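Local coordinates for protein mannose-6-phosphate isomerase (PDB 2QH5) that probably transfers the GMP moiety of GTP to alpha-D-mannose 1-phosphate, making GDP-mannose, through its N-terminal nucleotidyltransferase domain, at residues F152-V163 / I257-D268. Numbering follows the deposited sequence.
Sequences FGYIESPNGLDV and IKMVELNAKWSD
Phe152 opens the contact by pushing the end of its ring against the rim of the Trp266 indole, CE1 lying 3.5 Å from CH2 and close to the indole plane. The side chains point at one another, their ring planes oblique at 59°. The Asp268 carboxylate lies alongside the phenyl ring, antiparallel to it in direction, OD2 coming to 3.3 Å of Phe152 CZ. Within strand 153-156, which follows, Ile155 CG2 lies 3.8 Å from Met259 SD. That thioether is bent at its last torsion (chi3 85°), which swings Met259 CE toward the turn, 3.9 Å from Gly160 O, while Tyr185 of strand 184-194 packs against Met259. The chain then turns: Asn159 OD1 takes the backbone N-H of Asp162 on a lone pair in its carbonyl plane, an Asx motif, and its ND2 gives a hydrogen bond to Asp162 OD2, three residues on. Gly160, at a positive phi that helps turn the chain, brings its CA to 4.0 Å from Glu261 OE2. The turn delivers Leu161 O to Met259 N, a 2.9 Å hydrogen bond and the only one linking the two segments. Asp162 divides its carboxylate: OD2 receives the Asn159 amide, whereas OD1 makes a 3.3 Å salt bridge to Lys258 NZ. Lys258, bent at chi2 (-69°) and chi4, folds its CD over Leu161 O before running alongside the aspartate. Val163 ends the segment with both methyls against Ile257 CG2. Hairpin 153-156/165-168 thus docks its connecting loop onto strand 257-261, which runs parallel to strand 138-144, within the mixed sheet of a GT-A-type nucleotidyltransferase fold.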
ATOM      1  N   PHE A 152       5.810  -8.255 -11.910  1.00106.28           N
ATOM      2  CA  PHE A 152       6.204  -7.128 -11.064  1.00102.16           C
ATOM      3  C   PHE A 152       6.273  -5.786 -11.789  1.00 99.64           C
ATOM      4  O   PHE A 152       6.262  -5.724 -13.024  1.00 98.44           O
ATOM      5  CB  PHE A 152       7.550  -7.410 -10.395  1.00101.49           C
ATOM      6  CG  PHE A 152       7.444  -8.211  -9.134  1.00103.09           C
ATOM      7  CD1 PHE A 152       6.789  -7.696  -8.022  1.00105.97           C
ATOM      8  CD2 PHE A 152       8.011  -9.473  -9.049  1.00105.93           C
ATOM      9  CE1 PHE A 152       6.690  -8.435  -6.851  1.00106.44           C
ATOM     10  CE2 PHE A 152       7.921 -10.220  -7.883  1.00106.99           C
ATOM     11  CZ  PHE A 152       7.260  -9.700  -6.781  1.00106.76           C
ATOM     12  N   GLY A 153       6.331  -4.717 -10.995  1.00 96.18           N
ATOM     13  CA  GLY A 153       6.578  -3.369 -11.497  1.00 90.51           C
ATOM     14  C   GLY A 153       8.066  -3.067 -11.513  1.00 85.79           C
ATOM     15  O   GLY A 153       8.809  -3.458 -10.606  1.00 83.03           O
ATOM     16  N   TYR A 154       8.504  -2.379 -12.558  1.00 82.15           N
ATOM     17  CA  TYR A 154       9.915  -2.066 -12.723  1.00 80.53           C
ATOM     18  C   TYR A 154      10.150  -0.579 -12.545  1.00 74.51           C
ATOM     19  O   TYR A 154       9.555   0.243 -13.248  1.00 72.60           O
ATOM     20  CB  TYR A 154      10.416  -2.520 -14.096  1.00 85.32           C
ATOM     21  CG  TYR A 154      10.745  -3.995 -14.185  1.00 93.12           C
ATOM     22  CD1 TYR A 154       9.758  -4.969 -14.009  1.00 96.20           C
ATOM     23  CD2 TYR A 154      12.043  -4.419 -14.455  1.00 92.27           C
ATOM     24  CE1 TYR A 154      10.059  -6.319 -14.090  1.00 93.14           C
ATOM     25  CE2 TYR A 154      12.351  -5.765 -14.541  1.00 91.96           C
ATOM     26  CZ  TYR A 154      11.357  -6.708 -14.356  1.00 91.65           C
ATOM     27  OH  TYR A 154      11.668  -8.042 -14.442  1.00 95.15           O
ATOM     28  N   ILE A 155      11.009  -0.245 -11.587  1.00 68.77           N
ATOM     29  CA  ILE A 155      11.438   1.136 -11.377  1.00 65.64           C
ATOM     30  C   ILE A 155      12.819   1.342 -11.990  1.00 64.26           C
ATOM     31  O   ILE A 155      13.779   0.666 -11.609  1.00 60.74           O
ATOM     32  CB  ILE A 155      11.520   1.499  -9.875  1.00 60.93           C
ATOM     33  CG1 ILE A 155      10.226   1.144  -9.145  1.00 53.02           C
ATOM     34  CG2 ILE A 155      11.834   2.973  -9.713  1.00 57.99           C
ATOM     35  CD1 ILE A 155      10.367   1.120  -7.633  1.00 56.20           C
ATOM     36  N   GLU A 156      12.922   2.265 -12.944  1.00 64.96           N
ATOM     37  CA  GLU A 156      14.233   2.659 -13.455  1.00 64.73           C
ATOM     38  C   GLU A 156      14.807   3.750 -12.578  1.00 59.02           C
ATOM     39  O   GLU A 156      14.263   4.849 -12.510  1.00 57.33           O
ATOM     40  CB  GLU A 156      14.177   3.155 -14.902  1.00 65.22           C
ATOM     41  CG  GLU A 156      15.570   3.462 -15.462  1.00 67.29           C
ATOM     42  CD  GLU A 156      15.580   3.771 -16.950  1.00 71.25           C
ATOM     43  OE1 GLU A 156      16.595   4.306 -17.438  1.00 81.48           O
ATOM     44  OE2 GLU A 156      14.586   3.472 -17.638  1.00 75.77           O
ATOM     45  N   SER A 157      15.899   3.438 -11.896  1.00 55.06           N
ATOM     46  CA  SER A 157      16.593   4.437 -11.103  0.50 58.03           C
ATOM     47  C   SER A 157      18.099   4.217 -11.196  1.00 58.91           C
ATOM     48  O   SER A 157      18.634   3.253 -10.641  1.00 60.01           O
ATOM     49  CB  SER A 157      16.118   4.425  -9.650  0.50 55.65           C
ATOM     50  OG  SER A 157      17.086   3.835  -8.814  0.50 57.66           O
ATOM     51  N   PRO A 158      18.790   5.111 -11.929  1.00 63.98           N
ATOM     52  CA  PRO A 158      20.240   4.980 -12.055  1.00 67.07           C
ATOM     53  C   PRO A 158      20.951   5.209 -10.718  1.00 67.49           C
ATOM     54  O   PRO A 158      21.868   4.462 -10.376  1.00 69.94           O
ATOM     55  CB  PRO A 158      20.605   6.077 -13.066  1.00 69.66           C
ATOM     56  CG  PRO A 158      19.485   7.082 -12.979  1.00 65.82           C
ATOM     57  CD  PRO A 158      18.266   6.274 -12.678  1.00 66.68           C
ATOM     58  N   ASN A 159      20.493   6.208  -9.963  1.00 67.76           N
ATOM     59  CA  ASN A 159      21.160   6.642  -8.741  1.00 67.35           C
ATOM     60  C   ASN A 159      20.497   6.181  -7.436  1.00 68.20           C
ATOM     61  O   ASN A 159      20.895   6.614  -6.352  1.00 65.57           O
ATOM     62  CB  ASN A 159      21.304   8.168  -8.745  1.00 67.01           C
ATOM     63  CG  ASN A 159      19.965   8.888  -8.800  1.00 68.67           C
ATOM     64  OD1 ASN A 159      19.058   8.598  -8.019  1.00 70.84           O
ATOM     65  ND2 ASN A 159      19.842   9.847  -9.715  1.00 56.06           N
ATOM     66  N   GLY A 160      19.477   5.330  -7.548  1.00 66.60           N
ATOM     67  CA  GLY A 160      18.776   4.788  -6.382  1.00 59.31           C
ATOM     68  C   GLY A 160      17.855   5.750  -5.648  1.00 56.82           C
ATOM     69  O   GLY A 160      17.455   5.481  -4.507  1.00 56.92           O
ATOM     70  N   LEU A 161      17.517   6.868  -6.289  1.00 53.48           N
ATOM     71  CA  LEU A 161      16.695   7.908  -5.657  1.00 53.69           C
ATOM     72  C   LEU A 161      15.738   8.595  -6.638  1.00 56.69           C
ATOM     73  O   LEU A 161      14.550   8.741  -6.367  1.00 59.99           O
ATOM     74  CB  LEU A 161      17.583   8.960  -4.989  1.00 49.32           C
ATOM     75  CG  LEU A 161      16.856  10.189  -4.437  1.00 52.44           C
ATOM     76  CD1 LEU A 161      16.203   9.869  -3.105  1.00 54.54           C
ATOM     77  CD2 LEU A 161      17.811  11.355  -4.288  1.00 52.02           C
ATOM     78  N   ASP A 162      16.266   9.052  -7.762  1.00 59.03           N
ATOM     79  CA  ASP A 162      15.423   9.611  -8.803  1.00 61.01           C
ATOM     80  C   ASP A 162      14.995   8.470  -9.693  1.00 61.24           C
ATOM     81  O   ASP A 162      15.808   7.605 -10.019  1.00 63.97           O
ATOM     82  CB  ASP A 162      16.193  10.635  -9.630  1.00 60.40           C
ATOM     83  CG  ASP A 162      16.582  11.850  -8.831  1.00 65.15           C
ATOM     84  OD1 ASP A 162      15.680  12.602  -8.394  1.00 62.52           O
ATOM     85  OD2 ASP A 162      17.796  12.057  -8.655  1.00 62.89           O
ATOM     86  N   VAL A 163      13.723   8.459 -10.079  1.00 62.78           N
ATOM     87  CA  VAL A 163      13.229   7.420 -10.980  1.00 63.47           C
ATOM     88  C   VAL A 163      13.030   8.000 -12.380  1.00 61.33           C
ATOM     89  O   VAL A 163      12.347   9.011 -12.556  1.00 63.87           O
ATOM     90  CB  VAL A 163      11.972   6.641 -10.422  1.00 62.74           C
ATOM     91  CG1 VAL A 163      11.936   6.667  -8.900  1.00 58.14           C
ATOM     92  CG2 VAL A 163      10.658   7.138 -11.009  1.00 67.03           C
ATOM     93  N   ILE A 257       7.887  11.266  -8.127  1.00 51.53           N
ATOM     94  CA  ILE A 257       8.260   9.962  -7.578  1.00 55.42           C
ATOM     95  C   ILE A 257       9.741   9.841  -7.193  1.00 57.17           C
ATOM     96  O   ILE A 257      10.626  10.042  -8.029  1.00 59.48           O
ATOM     97  CB  ILE A 257       7.895   8.835  -8.577  1.00 57.82           C
ATOM     98  CG1 ILE A 257       6.397   8.875  -8.874  1.00 60.01           C
ATOM     99  CG2 ILE A 257       8.307   7.444  -8.049  1.00 55.35           C
ATOM    100  CD1 ILE A 257       5.992   8.023 -10.047  1.00 68.93           C
ATOM    101  N   LYS A 258       9.997   9.498  -5.928  1.00 55.78           N
ATOM    102  CA  LYS A 258      11.342   9.120  -5.482  1.00 54.61           C
ATOM    103  C   LYS A 258      11.390   7.670  -5.000  1.00 54.35           C
ATOM    104  O   LYS A 258      10.361   7.068  -4.721  1.00 57.85           O
ATOM    105  CB  LYS A 258      11.845  10.068  -4.387  1.00 56.60           C
ATOM    106  CG  LYS A 258      12.031  11.520  -4.840  1.00 56.21           C
ATOM    107  CD  LYS A 258      13.194  11.679  -5.807  1.00 55.06           C
ATOM    108  CE  LYS A 258      13.490  13.146  -6.070  1.00 59.41           C
ATOM    109  NZ  LYS A 258      12.754  13.665  -7.243  1.00 64.02           N
ATOM    110  N   MET A 259      12.586   7.109  -4.903  1.00 54.99           N
ATOM    111  CA  MET A 259      12.736   5.716  -4.509  1.00 55.80           C
ATOM    112  C   MET A 259      13.616   5.606  -3.265  1.00 62.66           C
ATOM    113  O   MET A 259      14.467   6.462  -3.022  1.00 67.97           O
ATOM    114  CB  MET A 259      13.351   4.913  -5.655  1.00 54.45           C
ATOM    115  CG  MET A 259      13.102   3.417  -5.585  1.00 57.80           C
ATOM    116  SD  MET A 259      14.128   2.485  -6.732  1.00 53.89           S
ATOM    117  CE  MET A 259      15.590   2.321  -5.717  1.00 67.37           C
ATOM    118  N   VAL A 260      13.379   4.568  -2.465  1.00 64.92           N
ATOM    119  CA  VAL A 260      14.255   4.193  -1.351  1.00 65.10           C
ATOM    120  C   VAL A 260      14.518   2.691  -1.474  1.00 70.08           C
ATOM    121  O   VAL A 260      13.588   1.923  -1.680  1.00 72.84           O
ATOM    122  CB  VAL A 260      13.615   4.516   0.027  1.00 61.43           C
ATOM    123  CG1 VAL A 260      14.571   4.188   1.165  1.00 60.91           C
ATOM    124  CG2 VAL A 260      13.210   5.975   0.109  1.00 53.76           C
ATOM    125  N   GLU A 261      15.776   2.270  -1.371  1.00 76.70           N
ATOM    126  CA  GLU A 261      16.122   0.850  -1.525  1.00 82.92           C
ATOM    127  C   GLU A 261      15.699   0.003  -0.326  1.00 86.41           C
ATOM    128  O   GLU A 261      15.929   0.379   0.826  1.00 88.88           O
ATOM    129  CB  GLU A 261      17.624   0.674  -1.753  1.00 84.85           C
ATOM    130  CG  GLU A 261      18.170   1.359  -2.993  1.00 87.01           C
ATOM    131  CD  GLU A 261      19.680   1.502  -2.954  1.00 87.45           C
ATOM    132  OE1 GLU A 261      20.360   0.550  -2.516  1.00 82.98           O
ATOM    133  OE2 GLU A 261      20.186   2.570  -3.362  1.00 90.28           O
ATOM    134  N   LEU A 262      15.076  -1.137  -0.606  1.00 92.22           N
ATOM    135  CA  LEU A 262      14.742  -2.106   0.434  1.00 99.44           C
ATOM    136  C   LEU A 262      15.719  -3.274   0.425  1.00105.86           C
ATOM    137  O   LEU A 262      15.627  -4.180  -0.411  1.00106.27           O
ATOM    138  CB  LEU A 262      13.300  -2.609   0.299  1.00 97.60           C
ATOM    139  CG  LEU A 262      12.237  -1.947   1.182  1.00 99.15           C
ATOM    140  CD1 LEU A 262      10.855  -2.472   0.838  1.00 99.57           C
ATOM    141  CD2 LEU A 262      12.529  -2.167   2.660  1.00 97.62           C
ATOM    142  N   ASN A 263      16.666  -3.230   1.357  1.00112.02           N
ATOM    143  CA  ASN A 263      17.630  -4.305   1.539  1.00116.88           C
ATOM    144  C   ASN A 263      17.352  -4.960   2.884  1.00117.60           C
ATOM    145  O   ASN A 263      18.081  -4.743   3.855  1.00117.13           O
ATOM    146  CB  ASN A 263      19.060  -3.756   1.488  1.00118.78           C
ATOM    147  CG  ASN A 263      19.203  -2.580   0.534  1.00121.19           C
ATOM    148  OD1 ASN A 263      18.726  -2.621  -0.600  1.00123.51           O
ATOM    149  ND2 ASN A 263      19.864  -1.522   0.995  1.00122.50           N
ATOM    150  N   ALA A 264      16.282  -5.749   2.937  1.00117.61           N
ATOM    151  CA  ALA A 264      15.798  -6.290   4.204  1.00118.04           C
ATOM    152  C   ALA A 264      15.303  -7.738   4.112  1.00118.24           C
ATOM    153  O   ALA A 264      14.574  -8.200   4.993  1.00117.00           O
ATOM    154  CB  ALA A 264      14.709  -5.381   4.774  1.00115.74           C
ATOM    155  N   LYS A 265      15.729  -8.442   3.061  1.00119.80           N
ATOM    156  CA  LYS A 265      15.246  -9.795   2.729  1.00120.74           C
ATOM    157  C   LYS A 265      13.741  -9.819   2.453  1.00120.14           C
ATOM    158  O   LYS A 265      12.984 -10.576   3.071  1.00119.80           O
ATOM    159  CB  LYS A 265      15.642 -10.835   3.788  1.00122.29           C
ATOM    160  CG  LYS A 265      16.985 -11.492   3.535  1.00124.86           C
ATOM    161  CD  LYS A 265      17.162 -12.720   4.410  1.00127.74           C
ATOM    162  CE  LYS A 265      18.389 -13.516   4.001  1.00128.74           C
ATOM    163  NZ  LYS A 265      18.502 -14.775   4.787  1.00129.86           N
ATOM    164  N   TRP A 266      13.332  -8.978   1.510  1.00118.31           N
ATOM    165  CA  TRP A 266      11.938  -8.829   1.117  1.00115.71           C
ATOM    166  C   TRP A 266      11.459 -10.016   0.278  1.00115.17           C
ATOM    167  O   TRP A 266      12.092 -10.385  -0.717  1.00114.60           O
ATOM    168  CB  TRP A 266      11.782  -7.519   0.341  1.00114.33           C
ATOM    169  CG  TRP A 266      10.416  -7.259  -0.224  1.00114.10           C
ATOM    170  CD1 TRP A 266       9.379  -6.624   0.398  1.00112.75           C
ATOM    171  CD2 TRP A 266       9.950  -7.595  -1.540  1.00111.48           C
ATOM    172  NE1 TRP A 266       8.295  -6.555  -0.443  1.00114.34           N
ATOM    173  CE2 TRP A 266       8.618  -7.143  -1.638  1.00112.27           C
ATOM    174  CE3 TRP A 266      10.528  -8.240  -2.640  1.00110.20           C
ATOM    175  CZ2 TRP A 266       7.853  -7.316  -2.794  1.00111.96           C
ATOM    176  CZ3 TRP A 266       9.767  -8.411  -3.787  1.00112.42           C
ATOM    177  CH2 TRP A 266       8.444  -7.950  -3.853  1.00112.12           C
ATOM    178  N   SER A 267      10.341 -10.609   0.691  1.00113.47           N
ATOM    179  CA  SER A 267       9.755 -11.738  -0.030  1.00112.73           C
ATOM    180  C   SER A 267       8.302 -11.484  -0.440  1.00112.38           C
ATOM    181  O   SER A 267       7.586 -10.713   0.206  1.00108.44           O
ATOM    182  CB  SER A 267       9.858 -13.025   0.795  1.00112.06           C
ATOM    183  OG  SER A 267      11.186 -13.515   0.810  1.00109.52           O
ATOM    184  N   ASP A 268       7.885 -12.146  -1.519  1.00113.93           N
ATOM    185  CA  ASP A 268       6.526 -12.035  -2.033  1.00114.90           C
ATOM    186  C   ASP A 268       5.990 -13.397  -2.473  1.00113.55           C
ATOM    187  O   ASP A 268       4.893 -13.803  -2.086  1.00110.69           O
ATOM    188  CB  ASP A 268       6.479 -11.052  -3.205  1.00116.34           C
ATOM    189  CG  ASP A 268       5.068 -10.583  -3.520  1.00123.72           C
ATOM    190  OD1 ASP A 268       4.257 -10.430  -2.578  1.00129.38           O
ATOM    191  OD2 ASP A 268       4.768 -10.356  -4.711  1.00127.15           O
TER